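Local coordinates for 6-aminohexanoate-dimer hydrolase (Bacillus anthracis, PDB 4GB7), which probably hydrolyses the amide bond of 6-aminohexanoate oligomers or a related substrate, as a putative serine hydrolase of the beta-lactamase clan, at residues A[108-114]-A[389-395]; A[121-126]-A[306-310]; A[168-172]-A[259-264]. All blocks are in the same frame, centred on the assembly; numbering follows the deposited sequence. Where two conformers were deposited one is given.

Contact 1. Residues A[108-114]-A[389-395]; sequences NKTDAFV and IVHFSSN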
loop_
_atom_site.group_PDB
_atom_site.type_symbol
_atom_site.label_atom_id
_atom_site.label_comp_id
_atom_site.label_asym_id
_atom_site.label_seq_id
_atom_site.Cartn_x
_atom_site.Cartn_y
_atom_site.Cartn_z
ATOM N N ASN A 108 12.044 -6.140 14.954
ATOM C CA ASN A 108 10.692 -6.240 14.437
ATOM C C ASN A 108 10.632 -6.621 12.969
ATOM O O ASN A 108 9.621 -6.396 12.285
ATOM C CB ASN A 108 9.896 -4.980 14.744
ATOM C CG ASN A 108 9.659 -4.822 16.228
ATOM O OD1 ASN A 108 8.666 -5.333 16.781
ATOM N ND2 ASN A 108 10.571 -4.105 16.886
ATOM N N LYS A 109 11.687 -7.255 12.510
ATOM C CA LYS A 109 11.710 -7.926 11.214
ATOM C C LYS A 109 11.556 -6.913 10.079
ATOM O O LYS A 109 11.027 -7.220 9.039
ATOM C CB LYS A 109 10.720 -9.082 11.153
ATOM C CG LYS A 109 11.091 -10.139 12.195
ATOM C CD LYS A 109 10.103 -11.314 12.225
ATOM C CE LYS A 109 10.562 -12.451 13.105
ATOM N NZ LYS A 109 10.705 -12.078 14.526
ATOM N N THR A 110 12.072 -5.702 10.279
ATOM C CA THR A 110 12.197 -4.757 9.189
ATOM C C THR A 110 13.213 -5.287 8.150
ATOM O O THR A 110 14.248 -5.870 8.480
ATOM C CB THR A 110 12.678 -3.399 9.716
ATOM O OG1 THR A 110 11.753 -2.909 10.695
ATOM C CG2 THR A 110 13.010 -2.379 8.554
ATOM N N ASP A 111 12.875 -5.121 6.894
ATOM C CA ASP A 111 13.769 -5.465 5.769
ATOM C C ASP A 111 14.445 -4.240 5.143
ATOM O O ASP A 111 15.579 -4.366 4.655
ATOM C CB ASP A 111 13.013 -6.228 4.671
ATOM C CG ASP A 111 12.535 -7.597 5.110
ATOM O OD1 ASP A 111 13.252 -8.321 5.828
ATOM O OD2 ASP A 111 11.425 -7.971 4.733
ATOM N N ALA A 112 13.708 -3.115 5.078
ATOM C CA ALA A 112 14.206 -1.868 4.530
ATOM C C ALA A 112 13.614 -0.685 5.245
ATOM O O ALA A 112 12.427 -0.669 5.567
ATOM C CB ALA A 112 13.902 -1.758 3.038
ATOM N N PHE A 113 14.449 0.326 5.419
ATOM C CA PHE A 113 14.041 1.548 6.079
ATOM C C PHE A 113 14.750 2.687 5.361
ATOM O O PHE A 113 15.955 2.706 5.291
ATOM C CB PHE A 113 14.331 1.483 7.561
ATOM C CG PHE A 113 13.757 2.608 8.344
ATOM C CD1 PHE A 113 12.409 2.619 8.672
ATOM C CD2 PHE A 113 14.543 3.685 8.742
ATOM C CE1 PHE A 113 11.876 3.659 9.411
ATOM C CE2 PHE A 113 14.022 4.690 9.524
ATOM C CZ PHE A 113 12.677 4.704 9.823
ATOM N N VAL A 114 13.971 3.583 4.762
ATOM C CA VAL A 114 14.497 4.720 4.019
ATOM C C VAL A 114 13.874 6.025 4.534
ATOM O O VAL A 114 12.613 6.141 4.607
ATOM C CB VAL A 114 14.198 4.569 2.527
ATOM C CG1 VAL A 114 14.608 5.811 1.739
ATOM C CG2 VAL A 114 14.851 3.285 1.949
ATOM N N ILE A 389 9.147 8.628 4.681
ATOM C CA ILE A 389 9.681 7.379 5.207
ATOM C C ILE A 389 9.033 6.213 4.473
ATOM O O ILE A 389 7.812 6.168 4.302
ATOM C CB ILE A 389 9.513 7.261 6.710
ATOM C CG1 ILE A 389 10.363 8.357 7.425
ATOM C CG2 ILE A 389 9.795 5.859 7.234
ATOM C CD1 ILE A 389 10.305 8.274 8.935
ATOM N N VAL A 390 9.874 5.321 4.013
ATOM C CA VAL A 390 9.489 4.015 3.464
ATOM C C VAL A 390 9.942 2.959 4.415
ATOM O O VAL A 390 11.113 2.910 4.776
ATOM C CB VAL A 390 10.065 3.754 2.063
ATOM C CG1 VAL A 390 9.657 2.366 1.560
ATOM C CG2 VAL A 390 9.543 4.811 1.067
ATOM N N HIS A 391 9.022 2.082 4.799
ATOM C CA HIS A 391 9.323 1.053 5.801
ATOM C C HIS A 391 8.781 -0.240 5.281
ATOM O O HIS A 391 7.535 -0.346 5.088
ATOM C CB HIS A 391 8.663 1.457 7.137
ATOM C CG HIS A 391 9.217 0.768 8.346
ATOM N ND1 HIS A 391 9.166 1.338 9.554
ATOM C CD2 HIS A 391 9.783 -0.454 8.508
ATOM C CE1 HIS A 391 9.751 0.525 10.460
ATOM N NE2 HIS A 391 10.125 -0.582 9.823
ATOM N N PHE A 392 9.667 -1.197 4.992
ATOM C CA PHE A 392 9.293 -2.517 4.527
ATOM C C PHE A 392 9.698 -3.530 5.548
ATOM O O PHE A 392 10.808 -3.411 6.100
ATOM C CB PHE A 392 10.001 -2.945 3.233
ATOM C CG PHE A 392 9.684 -2.170 2.014
ATOM C CD1 PHE A 392 8.548 -1.367 1.900
ATOM C CD2 PHE A 392 10.514 -2.363 0.891
ATOM C CE1 PHE A 392 8.318 -0.692 0.694
ATOM C CE2 PHE A 392 10.263 -1.706 -0.300
ATOM C CZ PHE A 392 9.149 -0.889 -0.396
ATOM N N SER A 393 8.841 -4.533 5.760
ATOM C CA SER A 393 9.099 -5.542 6.779
ATOM C C SER A 393 8.574 -6.878 6.305
ATOM O O SER A 393 7.831 -6.994 5.326
ATOM C CB SER A 393 8.497 -5.170 8.153
ATOM O OG SER A 393 8.793 -3.846 8.553
ATOM N N SER A 394 8.955 -7.905 7.041
ATOM C CA SER A 394 8.336 -9.205 6.882
ATOM C C SER A 394 8.054 -9.810 8.257
ATOM O O SER A 394 8.616 -10.864 8.644
ATOM C CB SER A 394 9.204 -10.054 5.969
ATOM O OG SER A 394 10.562 -10.033 6.342
ATOM N N ASN A 395 7.163 -9.116 8.973
ATOM C CA ASN A 395 6.826 -9.403 10.365
ATOM C C ASN A 395 5.485 -10.081 10.407
ATOM O O ASN A 395 4.450 -9.405 10.333
ATOM C CB ASN A 395 6.857 -8.101 11.151
ATOM C CG ASN A 395 6.861 -8.276 12.638
ATOM O OD1 ASN A 395 7.219 -9.322 13.162
ATOM N ND2 ASN A 395 6.537 -7.171 13.350
HETATM O O HOH W 1 8.591 -4.017 11.337
HETATM O O HOH W 2 6.526 -7.009 16.312
HETATM O O HOH W 3 9.015 -9.662 15.155
#
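Strands 110-114 and 389-393 run antiparallel, their short axes 167° apart, and the pairs Ala112-Phe392 and Val114-Val390 are joined by two backbone hydrogen bonds each. The register slips by one residue at a classic beta bulge: Asp111 N (2.8 Å) and Ala112 N (3.1 Å) both donate to Phe392 O, reaching it from the same face of its carbonyl plane.

On the face that carries Phe113 and His391, the Phe113 ring turns an edge to the face of the imidazole in a T-shaped stack, planes 80° apart, with CD1 above the rim. With CG anti to the backbone N (chi1 -161°), the His391 ring has Phe113 over one face and Thr110 OG1 at its edge. His391 NE2 donates to Thr110 OG1 (3.0 Å) nearly in the ring plane, and ND1 bonds the hydroxyl of Tyr410 on helix 402-417; together the two bonds and the stack should fix the ring's rotation. Thr110 OG1 is also hydrogen-bonded to Leu105 O of helix 101-107. Next to the histidine, Ile389 CG2 touches Phe113 CE1 at 3.7 Å.

At the bulge, Ser394 OG donates to Asp111 OD2 (2.8 Å) on the syn side of the carboxylate, which also meets Arg54 and His136. Lys109, the positive-phi residue of the Schellman motif ending helix 101-107, accepts a nearly straight bond from Ser394 N at its O (3.0 Å). Water bridges join Asn108 OD1 to Asn395 ND2, and Lys109 NZ to Asn395 OD1.

On the other face the side chains of Ala112, Val114, Val390 and Phe392 pack under helix 307-318. A central antiparallel sheet, with its first strand paired to its last and helices on both faces, is characteristic of the serine beta-lactamase and penicillin-binding-protein fold.

Contact 2. Residues A[121-126]-A[306-310]; sequences LVYERY and TARDM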
loop_
_atom_site.group_PDB
_atom_site.type_symbol
_atom_site.label_atom_id
_atom_site.label_comp_id
_atom_site.label_asym_id
_atom_site.label_seq_id
_atom_site.Cartn_x
_atom_site.Cartn_y
_atom_site.Cartn_z
ATOM N N LEU A 121 18.131 11.879 0.301
ATOM C CA LEU A 121 18.244 10.690 1.127
ATOM C C LEU A 121 19.127 10.946 2.353
ATOM O O LEU A 121 20.260 11.435 2.237
ATOM C CB LEU A 121 18.826 9.552 0.295
ATOM C CG LEU A 121 19.092 8.213 0.942
ATOM C CD1 LEU A 121 17.801 7.556 1.338
ATOM C CD2 LEU A 121 19.956 7.338 -0.005
ATOM N N VAL A 122 18.596 10.616 3.539
ATOM C CA VAL A 122 19.328 10.797 4.777
ATOM C C VAL A 122 19.790 9.520 5.391
ATOM O O VAL A 122 20.871 9.502 6.037
ATOM C CB VAL A 122 18.506 11.629 5.826
ATOM C CG1 VAL A 122 19.195 11.647 7.193
ATOM C CG2 VAL A 122 18.236 13.008 5.254
ATOM N N TYR A 123 19.021 8.438 5.237
ATOM C CA TYR A 123 19.329 7.212 5.957
ATOM C C TYR A 123 18.616 6.078 5.298
ATOM O O TYR A 123 17.435 6.193 4.982
ATOM C CB TYR A 123 18.827 7.302 7.366
ATOM C CG TYR A 123 19.093 6.154 8.296
ATOM C CD1 TYR A 123 20.379 5.870 8.702
ATOM C CD2 TYR A 123 18.048 5.398 8.823
ATOM C CE1 TYR A 123 20.608 4.862 9.620
ATOM C CE2 TYR A 123 18.264 4.370 9.732
ATOM C CZ TYR A 123 19.549 4.115 10.118
ATOM O OH TYR A 123 19.756 3.151 11.066
ATOM N N GLU A 124 19.336 5.032 5.004
ATOM C CA GLU A 124 18.765 3.793 4.502
ATOM C C GLU A 124 19.467 2.616 5.102
ATOM O O GLU A 124 20.715 2.602 5.196
ATOM C CB GLU A 124 18.755 3.679 2.986
ATOM C CG GLU A 124 20.098 3.859 2.341
ATOM C CD GLU A 124 20.120 3.640 0.841
ATOM O OE1 GLU A 124 19.096 3.247 0.255
ATOM O OE2 GLU A 124 21.195 3.874 0.242
ATOM N N ARG A 125 18.661 1.619 5.487
ATOM C CA ARG A 125 19.174 0.391 6.017
ATOM C C ARG A 125 18.373 -0.761 5.477
ATOM O O ARG A 125 17.147 -0.652 5.340
ATOM C CB ARG A 125 19.127 0.371 7.527
ATOM C CG ARG A 125 20.068 1.383 8.179
ATOM C CD ARG A 125 21.504 0.878 8.111
ATOM N NE ARG A 125 22.394 1.821 8.769
ATOM C CZ ARG A 125 23.044 2.856 8.218
ATOM N NH1 ARG A 125 22.883 3.227 6.942
ATOM N NH2 ARG A 125 23.880 3.565 8.995
ATOM N N TYR A 126 19.084 -1.844 5.162
ATOM C CA TYR A 126 18.532 -3.104 4.618
ATOM C C TYR A 126 18.951 -4.232 5.536
ATOM O O TYR A 126 20.110 -4.255 6.033
ATOM C CB TYR A 126 18.977 -3.341 3.173
ATOM C CG TYR A 126 18.563 -2.201 2.275
ATOM C CD1 TYR A 126 17.314 -2.175 1.692
ATOM C CD2 TYR A 126 19.351 -1.049 2.166
ATOM C CE1 TYR A 126 16.905 -1.079 0.969
ATOM C CE2 TYR A 126 18.962 0.047 1.433
ATOM C CZ TYR A 126 17.723 0.056 0.878
ATOM O OH TYR A 126 17.327 1.163 0.168
ATOM N N THR A 306 11.042 -1.536 -5.029
ATOM C CA THR A 306 12.176 -1.274 -4.129
ATOM C C THR A 306 11.893 -0.062 -3.215
ATOM O O THR A 306 10.997 0.766 -3.472
ATOM C CB THR A 306 13.498 -1.008 -4.885
ATOM O OG1 THR A 306 13.441 0.294 -5.471
ATOM C CG2 THR A 306 13.829 -2.105 -5.902
ATOM N N ALA A 307 12.605 0.006 -2.103
ATOM C CA ALA A 307 12.359 1.015 -1.081
ATOM C C ALA A 307 12.664 2.432 -1.567
ATOM O O ALA A 307 11.874 3.365 -1.299
ATOM C CB ALA A 307 13.148 0.726 0.208
ATOM N N ARG A 308 13.805 2.603 -2.245
ATOM C CA ARG A 308 14.126 3.898 -2.795
ATOM C C ARG A 308 13.112 4.309 -3.855
ATOM O O ARG A 308 12.813 5.478 -3.959
ATOM C CB ARG A 308 15.532 3.947 -3.382
ATOM C CG ARG A 308 16.569 4.024 -2.277
ATOM C CD ARG A 308 17.960 4.432 -2.774
ATOM N NE ARG A 308 18.463 3.522 -3.772
ATOM C CZ ARG A 308 19.179 2.417 -3.552
ATOM N NH1 ARG A 308 19.560 1.678 -4.583
ATOM N NH2 ARG A 308 19.538 2.037 -2.325
ATOM N N ASP A 309 12.620 3.355 -4.628
ATOM C CA ASP A 309 11.641 3.706 -5.642
ATOM C C ASP A 309 10.341 4.167 -4.987
ATOM O O ASP A 309 9.713 5.126 -5.454
ATOM C CB ASP A 309 11.405 2.559 -6.644
ATOM C CG ASP A 309 12.553 2.450 -7.677
ATOM O OD1 ASP A 309 13.346 3.430 -7.776
ATOM O OD2 ASP A 309 12.632 1.465 -8.433
HETATM N N MSE A 310 9.919 3.499 -3.939
HETATM C CA MSE A 310 8.759 3.957 -3.179
HETATM C C MSE A 310 8.999 5.324 -2.583
HETATM O O MSE A 310 8.101 6.131 -2.539
HETATM C CB MSE A 310 8.376 3.005 -2.080
HETATM C CG MSE A 310 7.731 1.783 -2.569
HETATM SE SE MSE A 310 6.077 2.148 -3.563
HETATM C CE MSE A 310 5.462 3.747 -2.663
HETATM O O HOH W 4 16.099 0.615 -2.481
#
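The ionic part of this contact is a salt bridge from strand 121-126 to the first turn of helix 307-318: Arg308 NH2 donates to Glu124 OE1 at 2.9 Å, with an N-H...O angle of 162°. The acceptor lies in the guanidinium plane, and the bond arrives on the syn side of a carboxylate turned 74° against that plane. A bend at chi3 (-58°) in the arginine swings NH2 back toward the strand. Glu132 and Glu284 pair with the same guanidinium, so three carboxylates surround it and probably balance its charge.

Among the other hydrogen bonds, Tyr126 OH donates to Glu124 OE1 (2.7 Å) from the anti side, so that one oxygen takes two donors. Water 4 donates a hydrogen bond to Tyr126 OH (3.0 Å) and accepts one from Arg308 N (3.0 Å), and it sits over the centre of one face of the arginine's guanidinium.

Here an outermost strand of the five-stranded sheet meets a helix packed on the sheet's face, within the alpha/beta core expected of a beta-lactamase-clan protein. Thr306 is the N-cap of that helix, its OG1 accepting from Asp309 N at 3.3 Å.

Apolar contact is slight. Ala307 CB approaches Tyr126 CE1 at 4.2 Å and also rests on Val114, Val390 and Phe392 of the inner strands, while Leu121 CD2 comes to 4.5 Å from Arg308 CD.

Contact 3. Residues A[168-172]-A[259-264]; sequences YIKEL and WIIRTI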
loop_
_atom_site.group_PDB
_atom_site.type_symbol
_atom_site.label_atom_id
_atom_site.label_comp_id
_atom_site.label_asym_id
_atom_site.label_seq_id
_atom_site.Cartn_x
_atom_site.Cartn_y
_atom_site.Cartn_z
ATOM N N TYR A 168 -19.619 1.564 -15.234
ATOM C CA TYR A 168 -18.458 1.251 -16.014
ATOM C C TYR A 168 -18.232 -0.237 -16.140
ATOM O O TYR A 168 -17.677 -0.679 -17.143
ATOM C CB TYR A 168 -17.224 1.914 -15.420
ATOM C CG TYR A 168 -17.385 3.395 -15.307
ATOM C CD1 TYR A 168 -17.478 4.183 -16.449
ATOM C CD2 TYR A 168 -17.555 4.011 -14.079
ATOM C CE1 TYR A 168 -17.645 5.547 -16.348
ATOM C CE2 TYR A 168 -17.731 5.371 -13.961
ATOM C CZ TYR A 168 -17.827 6.136 -15.107
ATOM O OH TYR A 168 -17.989 7.502 -15.032
ATOM N N ILE A 169 -18.623 -1.001 -15.100
ATOM C CA ILE A 169 -18.456 -2.456 -15.103
ATOM C C ILE A 169 -19.851 -3.107 -15.144
ATOM O O ILE A 169 -20.484 -3.306 -14.125
ATOM C CB ILE A 169 -17.683 -2.949 -13.861
ATOM C CG1 ILE A 169 -16.375 -2.142 -13.648
ATOM C CG2 ILE A 169 -17.483 -4.459 -14.014
ATOM C CD1 ILE A 169 -15.363 -2.237 -14.764
ATOM N N LYS A 170 -20.365 -3.401 -16.339
ATOM C CA LYS A 170 -21.724 -3.903 -16.428
ATOM C C LYS A 170 -21.883 -5.262 -15.741
ATOM O O LYS A 170 -22.967 -5.592 -15.264
ATOM C CB LYS A 170 -22.173 -3.956 -17.867
ATOM C CG LYS A 170 -21.438 -4.941 -18.757
ATOM C CD LYS A 170 -21.758 -4.630 -20.220
ATOM C CE LYS A 170 -21.602 -5.835 -21.110
ATOM N NZ LYS A 170 -22.263 -5.505 -22.397
ATOM N N GLU A 171 -20.796 -6.034 -15.681
ATOM C CA GLU A 171 -20.772 -7.296 -14.922
ATOM C C GLU A 171 -21.125 -7.173 -13.452
ATOM O O GLU A 171 -21.568 -8.176 -12.836
ATOM C CB GLU A 171 -19.386 -7.979 -15.034
ATOM C CG GLU A 171 -18.992 -8.351 -16.446
ATOM C CD GLU A 171 -18.197 -7.275 -17.159
ATOM O OE1 GLU A 171 -18.336 -6.088 -16.819
ATOM O OE2 GLU A 171 -17.440 -7.629 -18.082
ATOM N N LEU A 172 -20.958 -5.971 -12.895
ATOM C CA LEU A 172 -21.250 -5.707 -11.484
ATOM C C LEU A 172 -22.626 -5.080 -11.247
ATOM O O LEU A 172 -22.958 -4.702 -10.109
ATOM C CB LEU A 172 -20.168 -4.814 -10.869
ATOM C CG LEU A 172 -18.814 -5.470 -10.563
ATOM C CD1 LEU A 172 -17.867 -4.462 -9.951
ATOM C CD2 LEU A 172 -19.000 -6.677 -9.641
ATOM N N TRP A 259 -10.570 -2.549 -11.789
ATOM C CA TRP A 259 -11.344 -3.071 -12.896
ATOM C C TRP A 259 -11.847 -1.948 -13.767
ATOM O O TRP A 259 -11.756 -2.017 -14.979
ATOM C CB TRP A 259 -12.489 -3.932 -12.365
ATOM C CG TRP A 259 -13.178 -4.832 -13.341
ATOM C CD1 TRP A 259 -12.984 -4.953 -14.725
ATOM C CD2 TRP A 259 -14.180 -5.821 -13.000
ATOM N NE1 TRP A 259 -13.798 -5.939 -15.252
ATOM C CE2 TRP A 259 -14.570 -6.480 -14.255
ATOM C CE3 TRP A 259 -14.788 -6.209 -11.819
ATOM C CZ2 TRP A 259 -15.501 -7.498 -14.279
ATOM C CZ3 TRP A 259 -15.730 -7.231 -11.851
ATOM C CH2 TRP A 259 -16.088 -7.853 -13.060
ATOM N N ILE A 260 -12.259 -0.851 -13.156
ATOM C CA ILE A 260 -12.653 0.335 -13.897
ATOM C C ILE A 260 -11.481 0.901 -14.713
ATOM O O ILE A 260 -11.628 1.198 -15.905
ATOM C CB ILE A 260 -13.222 1.414 -12.966
ATOM C CG1 ILE A 260 -14.530 0.911 -12.329
ATOM C CG2 ILE A 260 -13.471 2.729 -13.699
ATOM C CD1 ILE A 260 -15.051 1.754 -11.201
ATOM N N ILE A 261 -10.312 1.018 -14.089
ATOM C CA ILE A 261 -9.118 1.472 -14.819
ATOM C C ILE A 261 -8.909 0.639 -16.089
ATOM O O ILE A 261 -8.684 1.190 -17.190
ATOM C CB ILE A 261 -7.868 1.432 -13.930
ATOM C CG1 ILE A 261 -7.987 2.462 -12.791
ATOM C CG2 ILE A 261 -6.578 1.699 -14.733
ATOM C CD1 ILE A 261 -6.937 2.344 -11.716
ATOM N N ARG A 262 -8.936 -0.680 -15.934
ATOM C CA ARG A 262 -8.641 -1.580 -17.045
ATOM C C ARG A 262 -9.683 -1.430 -18.132
ATOM O O ARG A 262 -9.361 -1.364 -19.305
ATOM C CB ARG A 262 -8.571 -3.011 -16.575
ATOM C CG ARG A 262 -7.448 -3.362 -15.592
ATOM C CD ARG A 262 -7.609 -4.767 -15.048
ATOM N NE ARG A 262 -6.676 -5.011 -13.945
ATOM C CZ ARG A 262 -7.004 -5.139 -12.661
ATOM N NH1 ARG A 262 -8.279 -5.232 -12.266
ATOM N NH2 ARG A 262 -6.063 -5.327 -11.755
ATOM N N THR A 263 -10.937 -1.385 -17.737
ATOM C CA THR A 263 -12.020 -1.260 -18.694
ATOM C C THR A 263 -11.983 0.044 -19.463
ATOM O O THR A 263 -12.146 0.052 -20.721
ATOM C CB THR A 263 -13.376 -1.426 -17.992
ATOM O OG1 THR A 263 -13.441 -2.733 -17.427
ATOM C CG2 THR A 263 -14.541 -1.281 -18.992
ATOM N N ILE A 264 -11.850 1.151 -18.727
ATOM C CA ILE A 264 -11.742 2.500 -19.373
ATOM C C ILE A 264 -10.543 2.639 -20.334
ATOM O O ILE A 264 -10.675 3.131 -21.443
ATOM C CB ILE A 264 -11.759 3.637 -18.338
ATOM C CG1 ILE A 264 -13.125 3.699 -17.628
ATOM C CG2 ILE A 264 -11.340 4.980 -18.942
ATOM C CD1 ILE A 264 -14.255 4.289 -18.427
HETATM O O HOH W 5 -14.377 -7.070 -17.835
HETATM O O HOH W 6 -16.330 -4.126 -17.716
#
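Loop-on-helix packing in the largely helical region of this beta-lactamase-clan fold joins residues 168-172, which end in a 3-10 turn, to residues 259-264 of helix 251-265. No direct hydrogen bond spans the two segments; the evidence for the contact is apolar packing and water bridges.

Ile169 is central to the packing. Its CG2 stands over the face of the Trp259 six-membered ring, 3.5 Å from the centroid and 8° off the normal, a well-centred CH-pi contact. The other branch turns toward the helix: CG1 meets Ile260 CG1 at 3.8 Å, and CD1 lies near both the pyrrole part of the indole and Thr263. Trp259 reaches across to the loop because its CG is anti to the backbone N (chi1 -165°). Further out, Leu172 CG packs obliquely against Trp259 CZ3 (3.8 Å) and Glu171 CB against CH2. The ring of Tyr231 stacks with the same indole.

Tyr168 meets the next turn of the helix, where Ile264 CD1 approaches its CD1 at 3.8 Å, and its hydroxyl bonds Asp160 N.

Glu171 bends at chi2 (92°), bringing its carboxylate back near Trp259 CZ2, where two waters link it to the helix. Water 6 donates to OE1 and lies 3.2 Å from Thr263 OG1. Water 5 donates to Glu171 OE2 and, in the plane of the indole, accepts from Trp259 NE1 at 2.9 Å.

Contacts 1 and 2 form one continuous unit, with centres 10 Å apart. Strands 110-117 and 120-126 are sheet neighbours, probably hydrogen-bonded through Phe113 N and Arg125 O (2.9 Å), and Ala307 joins both contacts, its CB lying 3.5 Å from Val114 CG2. Contact 3 is on the opposite side of the chain's centre, about 34 Å from contact 1 between centres, and its nearest atoms are about 15 Å from those of contact 2. Along the chain, both its segments lie between the two segments of contact 1 and between those of contact 2. An SxxK-like pattern, Ser140 and Lys143 with Tyr249, is consistent with a serine-hydrolase active site, but none of the three contacts includes these residues.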